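Local coordinates for putative protein (Aquifex aeolicus, PDB 1T6T), which is of unknown function but carries a Toprim domain related to that of RNase M5, which suggests a role in nucleic acid processing, at residues B[68-79]-B[98-109]. Residues are numbered along the deposited sequence; the frame is centred on the assembly and turned at random.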
ATOM      1  N   LEU B  68      12.925  -1.943  -1.293  1.00 13.32           N
ATOM      2  CA  LEU B  68      12.639  -1.891  -2.723  1.00 14.13           C
ATOM      3  C   LEU B  68      11.220  -1.453  -3.026  1.00 14.94           C
ATOM      4  O   LEU B  68      10.468  -2.180  -3.665  1.00 16.63           O
ATOM      5  CB  LEU B  68      12.868  -3.248  -3.387  1.00 16.31           C
ATOM      6  CG  LEU B  68      14.200  -3.539  -4.075  1.00 23.21           C
ATOM      7  CD1 LEU B  68      14.020  -4.768  -4.959  1.00 22.03           C
ATOM      8  CD2 LEU B  68      14.643  -2.344  -4.920  1.00 21.24           C
ATOM      9  N   PHE B  69      10.853  -0.266  -2.567  1.00 15.58           N
ATOM     10  CA  PHE B  69       9.521   0.252  -2.833  1.00 16.32           C
ATOM     11  C   PHE B  69       9.554   1.028  -4.141  1.00 16.73           C
ATOM     12  O   PHE B  69      10.617   1.477  -4.577  1.00 15.61           O
ATOM     13  CB  PHE B  69       9.080   1.137  -1.673  1.00 16.18           C
ATOM     14  CG  PHE B  69       8.953   0.389  -0.388  1.00 16.34           C
ATOM     15  CD1 PHE B  69       7.914  -0.519  -0.202  1.00 15.73           C
ATOM     16  CD2 PHE B  69       9.904   0.536   0.615  1.00 15.76           C
ATOM     17  CE1 PHE B  69       7.829  -1.273   0.964  1.00 18.05           C
ATOM     18  CE2 PHE B  69       9.826  -0.214   1.785  1.00 17.52           C
ATOM     19  CZ  PHE B  69       8.789  -1.120   1.960  1.00 16.92           C
ATOM     20  N   ASP B  70       8.397   1.166  -4.780  1.00 16.01           N
ATOM     21  CA  ASP B  70       8.326   1.876  -6.049  1.00 17.10           C
ATOM     22  C   ASP B  70       8.869   3.292  -5.933  1.00 16.91           C
ATOM     23  O   ASP B  70       8.939   3.853  -4.843  1.00 17.19           O
ATOM     24  CB  ASP B  70       6.888   1.898  -6.569  1.00 18.72           C
ATOM     25  CG  ASP B  70       6.344   0.501  -6.822  1.00 20.84           C
ATOM     26  OD1 ASP B  70       7.155  -0.429  -7.015  1.00 23.57           O
ATOM     27  OD2 ASP B  70       5.109   0.334  -6.839  1.00 28.81           O
ATOM     28  N   LEU B  71       9.257   3.856  -7.071  1.00 16.95           N
ATOM     29  CA  LEU B  71       9.833   5.190  -7.109  1.00 18.83           C
ATOM     30  C   LEU B  71       8.821   6.313  -7.290  1.00 21.30           C
ATOM     31  O   LEU B  71       9.191   7.423  -7.652  1.00 25.04           O
ATOM     32  CB  LEU B  71      10.895   5.266  -8.211  1.00 18.99           C
ATOM     33  CG  LEU B  71      12.128   4.381  -7.993  1.00 21.04           C
ATOM     34  CD1 LEU B  71      13.066   4.496  -9.177  1.00 22.92           C
ATOM     35  CD2 LEU B  71      12.837   4.800  -6.716  1.00 22.18           C
ATOM     36  N   ASP B  72       7.551   6.027  -7.036  1.00 22.27           N
ATOM     37  CA  ASP B  72       6.522   7.051  -7.156  1.00 25.21           C
ATOM     38  C   ASP B  72       6.280   7.648  -5.769  1.00 25.36           C
ATOM     39  O   ASP B  72       6.903   7.228  -4.793  1.00 23.27           O
ATOM     40  CB  ASP B  72       5.236   6.450  -7.741  1.00 26.66           C
ATOM     41  CG  ASP B  72       4.618   5.392  -6.854  1.00 28.99           C
ATOM     42  OD1 ASP B  72       5.331   4.810  -6.012  1.00 28.44           O
ATOM     43  OD2 ASP B  72       3.406   5.130  -7.011  1.00 34.41           O
ATOM     44  N   THR B  73       5.392   8.633  -5.678  1.00 25.41           N
ATOM     45  CA  THR B  73       5.112   9.276  -4.397  1.00 25.22           C
ATOM     46  C   THR B  73       4.696   8.285  -3.318  1.00 22.27           C
ATOM     47  O   THR B  73       5.173   8.353  -2.185  1.00 22.27           O
ATOM     48  CB  THR B  73       4.003  10.333  -4.537  1.00 27.36           C
ATOM     49  OG1 THR B  73       4.401  11.307  -5.506  1.00 29.76           O
ATOM     50  CG2 THR B  73       3.755  11.027  -3.203  1.00 28.90           C
ATOM     51  N   HIS B  74       3.800   7.374  -3.674  1.00 21.00           N
ATOM     52  CA  HIS B  74       3.308   6.368  -2.745  1.00 21.75           C
ATOM     53  C   HIS B  74       4.457   5.508  -2.214  1.00 20.45           C
ATOM     54  O   HIS B  74       4.542   5.240  -1.016  1.00 19.02           O
ATOM     55  CB  HIS B  74       2.259   5.500  -3.451  1.00 24.45           C
ATOM     56  CG  HIS B  74       1.673   4.425  -2.591  1.00 28.04           C
ATOM     57  ND1 HIS B  74       2.246   3.179  -2.461  1.00 28.98           N
ATOM     58  CD2 HIS B  74       0.558   4.408  -1.823  1.00 29.66           C
ATOM     59  CE1 HIS B  74       1.508   2.439  -1.651  1.00 31.47           C
ATOM     60  NE2 HIS B  74       0.479   3.162  -1.250  1.00 30.40           N
ATOM     61  N   GLY B  75       5.343   5.090  -3.111  1.00 18.83           N
ATOM     62  CA  GLY B  75       6.468   4.267  -2.706  1.00 17.42           C
ATOM     63  C   GLY B  75       7.497   5.008  -1.868  1.00 15.78           C
ATOM     64  O   GLY B  75       8.088   4.434  -0.952  1.00 15.44           O
ATOM     65  N   GLU B  76       7.721   6.280  -2.178  1.00 15.66           N
ATOM     66  CA  GLU B  76       8.690   7.082  -1.443  1.00 15.79           C
ATOM     67  C   GLU B  76       8.247   7.309   0.002  1.00 14.24           C
ATOM     68  O   GLU B  76       9.074   7.320   0.913  1.00 14.28           O
ATOM     69  CB  GLU B  76       8.906   8.419  -2.156  1.00 16.73           C
ATOM     70  CG  GLU B  76      10.053   9.259  -1.604  1.00 20.10           C
ATOM     71  CD  GLU B  76      11.392   8.532  -1.620  1.00 23.70           C
ATOM     72  OE1 GLU B  76      11.710   7.872  -2.632  1.00 24.30           O
ATOM     73  OE2 GLU B  76      12.134   8.633  -0.621  1.00 25.79           O
ATOM     74  N   ARG B  77       6.947   7.499   0.216  1.00 14.45           N
ATOM     75  CA  ARG B  77       6.433   7.697   1.568  1.00 13.86           C
ATOM     76  C   ARG B  77       6.632   6.424   2.387  1.00 12.72           C
ATOM     77  O   ARG B  77       7.061   6.474   3.542  1.00 11.76           O
ATOM     78  CB  ARG B  77       4.947   8.055   1.528  1.00 15.52           C
ATOM     79  CG  ARG B  77       4.667   9.414   0.922  1.00 18.99           C
ATOM     80  CD  ARG B  77       3.179   9.620   0.709  1.00 21.03           C
ATOM     81  NE  ARG B  77       2.887  10.972   0.244  1.00 24.20           N
ATOM     82  CZ  ARG B  77       1.710  11.358  -0.233  1.00 26.20           C
ATOM     83  NH1 ARG B  77       0.710  10.492  -0.310  1.00 24.82           N
ATOM     84  NH2 ARG B  77       1.530  12.613  -0.627  1.00 27.25           N
ATOM     85  N   ILE B  78       6.322   5.280   1.787  1.00 12.25           N
ATOM     86  CA  ILE B  78       6.487   4.009   2.482  1.00 13.31           C
ATOM     87  C   ILE B  78       7.971   3.749   2.732  1.00 13.24           C
ATOM     88  O   ILE B  78       8.360   3.279   3.801  1.00 11.66           O
ATOM     89  CB  ILE B  78       5.896   2.839   1.667  1.00 15.55           C
ATOM     90  CG1 ILE B  78       4.394   3.048   1.487  1.00 19.95           C
ATOM     91  CG2 ILE B  78       6.153   1.517   2.384  1.00 14.95           C
ATOM     92  CD1 ILE B  78       3.713   1.952   0.695  1.00 24.04           C
ATOM     93  N   ASN B  79       8.800   4.063   1.741  1.00 12.23           N
ATOM     94  CA  ASN B  79      10.234   3.865   1.881  1.00 13.53           C
ATOM     95  C   ASN B  79      10.753   4.630   3.094  1.00 13.94           C
ATOM     96  O   ASN B  79      11.476   4.081   3.919  1.00 13.63           O
ATOM     97  CB  ASN B  79      10.974   4.353   0.635  1.00 14.68           C
ATOM     98  CG  ASN B  79      12.445   3.983   0.655  1.00 15.26           C
ATOM     99  OD1 ASN B  79      12.804   2.826   0.449  1.00 15.61           O
ATOM    100  ND2 ASN B  79      13.301   4.963   0.921  1.00 16.37           N
ATOM    101  N   ARG B  98      17.597   0.344  -4.615  1.00 12.45           N
ATOM    102  CA  ARG B  98      16.501   1.205  -5.021  1.00 13.17           C
ATOM    103  C   ARG B  98      17.052   2.483  -5.652  1.00 13.90           C
ATOM    104  O   ARG B  98      16.562   2.932  -6.686  1.00 13.29           O
ATOM    105  CB  ARG B  98      15.628   1.554  -3.811  1.00 11.71           C
ATOM    106  CG  ARG B  98      14.427   2.428  -4.149  1.00 10.61           C
ATOM    107  CD  ARG B  98      13.470   2.519  -2.968  1.00 14.25           C
ATOM    108  NE  ARG B  98      12.270   3.298  -3.274  1.00 15.10           N
ATOM    109  CZ  ARG B  98      12.174   4.616  -3.143  1.00 17.56           C
ATOM    110  NH1 ARG B  98      13.210   5.318  -2.705  1.00 17.30           N
ATOM    111  NH2 ARG B  98      11.037   5.232  -3.439  1.00 17.23           N
ATOM    112  N   ASN B  99      18.070   3.066  -5.030  1.00 15.89           N
ATOM    113  CA  ASN B  99      18.648   4.296  -5.562  1.00 17.26           C
ATOM    114  C   ASN B  99      19.259   4.107  -6.939  1.00 17.34           C
ATOM    115  O   ASN B  99      19.266   5.033  -7.749  1.00 18.20           O
ATOM    116  CB  ASN B  99      19.700   4.867  -4.608  1.00 18.19           C
ATOM    117  CG  ASN B  99      19.089   5.449  -3.353  1.00 18.40           C
ATOM    118  OD1 ASN B  99      17.907   5.805  -3.329  1.00 18.56           O
ATOM    119  ND2 ASN B  99      19.894   5.564  -2.304  1.00 19.80           N
ATOM    120  N   PHE B 100      19.771   2.912  -7.209  1.00 17.57           N
ATOM    121  CA  PHE B 100      20.374   2.641  -8.506  1.00 19.72           C
ATOM    122  C   PHE B 100      19.329   2.717  -9.623  1.00 19.46           C
ATOM    123  O   PHE B 100      19.617   3.195 -10.722  1.00 19.94           O
ATOM    124  CB  PHE B 100      21.032   1.262  -8.512  1.00 22.42           C
ATOM    125  CG  PHE B 100      22.196   1.160  -9.456  1.00 28.03           C
ATOM    126  CD1 PHE B 100      23.444   1.656  -9.092  1.00 30.32           C
ATOM    127  CD2 PHE B 100      22.037   0.604 -10.722  1.00 29.74           C
ATOM    128  CE1 PHE B 100      24.522   1.602  -9.979  1.00 32.06           C
ATOM    129  CE2 PHE B 100      23.108   0.546 -11.615  1.00 30.64           C
ATOM    130  CZ  PHE B 100      24.352   1.047 -11.242  1.00 31.19           C
ATOM    131  N   LEU B 101      18.115   2.258  -9.336  1.00 16.84           N
ATOM    132  CA  LEU B 101      17.042   2.273 -10.324  1.00 17.40           C
ATOM    133  C   LEU B 101      16.624   3.684 -10.730  1.00 18.80           C
ATOM    134  O   LEU B 101      16.021   3.878 -11.787  1.00 18.44           O
ATOM    135  CB  LEU B 101      15.815   1.519  -9.792  1.00 17.21           C
ATOM    136  CG  LEU B 101      15.968   0.023  -9.497  1.00 17.49           C
ATOM    137  CD1 LEU B 101      14.649  -0.533  -8.969  1.00 15.71           C
ATOM    138  CD2 LEU B 101      16.389  -0.713 -10.758  1.00 17.09           C
ATOM    139  N   LYS B 102      16.941   4.665  -9.893  1.00 18.56           N
ATOM    140  CA  LYS B 102      16.575   6.045 -10.180  1.00 20.95           C
ATOM    141  C   LYS B 102      17.214   6.579 -11.461  1.00 22.38           C
ATOM    142  O   LYS B 102      16.750   7.572 -12.021  1.00 22.29           O
ATOM    143  CB  LYS B 102      16.950   6.942  -8.999  1.00 20.81           C
ATOM    144  CG  LYS B 102      16.163   6.637  -7.733  1.00 20.48           C
ATOM    145  CD  LYS B 102      16.628   7.495  -6.567  1.00 21.57           C
ATOM    146  CE  LYS B 102      15.776   7.249  -5.336  1.00 22.82           C
ATOM    147  NZ  LYS B 102      16.246   8.055  -4.176  1.00 23.03           N
ATOM    148  N   LYS B 103      18.267   5.914 -11.929  1.00 22.06           N
ATOM    149  CA  LYS B 103      18.953   6.344 -13.141  1.00 25.08           C
ATOM    150  C   LYS B 103      18.353   5.724 -14.398  1.00 24.69           C
ATOM    151  O   LYS B 103      18.678   6.135 -15.512  1.00 24.33           O
ATOM    152  CB  LYS B 103      20.444   5.998 -13.064  1.00 27.93           C
ATOM    153  CG  LYS B 103      20.748   4.507 -13.146  1.00 33.39           C
ATOM    154  CD  LYS B 103      22.243   4.231 -13.011  1.00 38.24           C
ATOM    155  CE  LYS B 103      22.757   4.607 -11.627  1.00 40.03           C
ATOM    156  NZ  LYS B 103      24.234   4.442 -11.515  1.00 43.49           N
ATOM    157  N   TRP B 104      17.476   4.739 -14.226  1.00 21.56           N
ATOM    158  CA  TRP B 104      16.856   4.083 -15.370  1.00 21.24           C
ATOM    159  C   TRP B 104      15.372   4.392 -15.478  1.00 19.44           C
ATOM    160  O   TRP B 104      14.776   4.965 -14.568  1.00 18.41           O
ATOM    161  CB  TRP B 104      17.065   2.566 -15.304  1.00 22.46           C
ATOM    162  CG  TRP B 104      18.512   2.164 -15.334  1.00 25.61           C
ATOM    163  CD1 TRP B 104      19.523   2.786 -16.015  1.00 26.45           C
ATOM    164  CD2 TRP B 104      19.106   1.040 -14.676  1.00 27.16           C
ATOM    165  NE1 TRP B 104      20.708   2.119 -15.817  1.00 26.36           N
ATOM    166  CE2 TRP B 104      20.482   1.042 -15.001  1.00 28.24           C
ATOM    167  CE3 TRP B 104      18.609   0.028 -13.843  1.00 27.34           C
ATOM    168  CZ2 TRP B 104      21.369   0.070 -14.523  1.00 30.13           C
ATOM    169  CZ3 TRP B 104      19.491  -0.939 -13.366  1.00 29.00           C
ATOM    170  CH2 TRP B 104      20.856  -0.909 -13.709  1.00 29.83           C
ATOM    171  N   ASN B 105      14.776   4.014 -16.600  1.00 19.81           N
ATOM    172  CA  ASN B 105      13.365   4.276 -16.809  1.00 20.73           C
ATOM    173  C   ASN B 105      12.487   3.210 -16.172  1.00 20.49           C
ATOM    174  O   ASN B 105      12.006   2.291 -16.836  1.00 18.75           O
ATOM    175  CB  ASN B 105      13.053   4.385 -18.297  1.00 22.61           C
ATOM    176  CG  ASN B 105      11.641   4.852 -18.549  1.00 25.24           C
ATOM    177  OD1 ASN B 105      10.911   5.179 -17.610  1.00 23.53           O
ATOM    178  ND2 ASN B 105      11.245   4.895 -19.816  1.00 28.83           N
ATOM    179  N   ILE B 106      12.283   3.346 -14.870  1.00 19.82           N
ATOM    180  CA  ILE B 106      11.460   2.411 -14.125  1.00 20.43           C
ATOM    181  C   ILE B 106      10.862   3.138 -12.930  1.00 19.04           C
ATOM    182  O   ILE B 106      11.486   4.034 -12.360  1.00 20.22           O
ATOM    183  CB  ILE B 106      12.295   1.208 -13.626  1.00 21.26           C
ATOM    184  CG1 ILE B 106      11.395   0.212 -12.891  1.00 22.39           C
ATOM    185  CG2 ILE B 106      13.413   1.692 -12.715  1.00 21.61           C
ATOM    186  CD1 ILE B 106      12.082  -1.098 -12.542  1.00 24.08           C
ATOM    187  N   ILE B 107       9.638   2.776 -12.573  1.00 17.82           N
ATOM    188  CA  ILE B 107       8.987   3.383 -11.424  1.00 17.73           C
ATOM    189  C   ILE B 107       8.517   2.286 -10.482  1.00 17.60           C
ATOM    190  O   ILE B 107       8.743   2.351  -9.276  1.00 17.36           O
ATOM    191  CB  ILE B 107       7.773   4.232 -11.839  1.00 17.17           C
ATOM    192  CG1 ILE B 107       8.245   5.488 -12.577  1.00 17.19           C
ATOM    193  CG2 ILE B 107       6.955   4.611 -10.608  1.00 17.99           C
ATOM    194  CD1 ILE B 107       9.128   6.407 -11.748  1.00 19.12           C
ATOM    195  N   HIS B 108       7.872   1.272 -11.056  1.00 18.89           N
ATOM    196  CA  HIS B 108       7.339   0.149 -10.291  1.00 18.88           C
ATOM    197  C   HIS B 108       8.229  -1.077 -10.429  1.00 19.25           C
ATOM    198  O   HIS B 108       8.575  -1.479 -11.538  1.00 18.89           O
ATOM    199  CB  HIS B 108       5.930  -0.177 -10.786  1.00 18.20           C
ATOM    200  CG  HIS B 108       4.991   0.986 -10.732  1.00 20.30           C
ATOM    201  ND1 HIS B 108       4.487   1.482  -9.550  1.00 20.79           N
ATOM    202  CD2 HIS B 108       4.487   1.772 -11.715  1.00 22.15           C
ATOM    203  CE1 HIS B 108       3.713   2.522  -9.804  1.00 22.46           C
ATOM    204  NE2 HIS B 108       3.697   2.719 -11.111  1.00 23.62           N
ATOM    205  N   ILE B 109       8.597  -1.673  -9.296  1.00 20.22           N
ATOM    206  CA  ILE B 109       9.448  -2.853  -9.297  1.00 21.35           C
ATOM    207  C   ILE B 109       8.819  -3.937 -10.164  1.00 20.51           C
ATOM    208  O   ILE B 109       9.512  -4.738 -10.785  1.00 19.44           O
ATOM    209  CB  ILE B 109       9.642  -3.398  -7.861  1.00 23.60           C
ATOM    210  CG1 ILE B 109      10.089  -2.265  -6.927  1.00 27.32           C
ATOM    211  CG2 ILE B 109      10.662  -4.526  -7.868  1.00 25.58           C
ATOM    212  CD1 ILE B 109      11.337  -1.524  -7.378  1.00 27.03           C
TER
HETATM  213  O   HOH W   1      14.665   8.065  -1.675  1.00 28.08           O
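The guanidinium of Arg98 is gripped along its edge by the 68-79 segment. NE donates to Phe69 O at 2.8 Å and NH2 to Asp70 O at 2.9 Å, both oxygens close to the guanidinium plane, while NH1 and NH2 converge end-on upon a single carboxylate oxygen, Glu76 OE1, in a salt bridge (2.8 Å from NH2). Both nitrogens reach this oxygen from the same face of the carboxylate. Leu71 CD2 sits over the centre of one guanidinium face, 3.6 Å from Arg98 CZ, and the Asn79 amide stacks on the opposite face, its plane turned by only 15°. An extended chain, with CG anti to the backbone N (chi1 -179°), carries the group from its helix to this slot. Replacing Arg98 by alanine would probably leave the Phe69 and Asp70 carbonyl oxygens and Glu76 OE1 without these donors and open a gap between Leu71 and Asn79.

Across the loop, the Asp70 carboxylate is shared between two donors. OD2 takes a nearly straight bond (178°) from His108 ND1, 3.0 Å away; OD2 lies in the imidazole plane, whereas ND1 meets it from above the plane of the carboxylate. OD1 accepts from Ile109 N. Beside it, Leu71 N donates to Ile107 O at 2.7 Å, and Leu71 CD1 packs against Leu101 CB.

Further out, Gln80 NE2 hydrogen-bonds Glu76 OE2 and Glu95 OE2 accepts from Asn79 ND2, which probably helps to hold these groups around the arginine, while a water links Glu76 OE2 to Lys102 NZ. Asp72 N-caps helix 73-88, its OD1 accepting from Gly75 N. The acidic loop Asp70-Leu71-Asp72, following an inner strand, 64-67, of the four-stranded parallel sheet, is consistent with the DxD motif of Toprim domains, whose aspartates in relatives help bind magnesium.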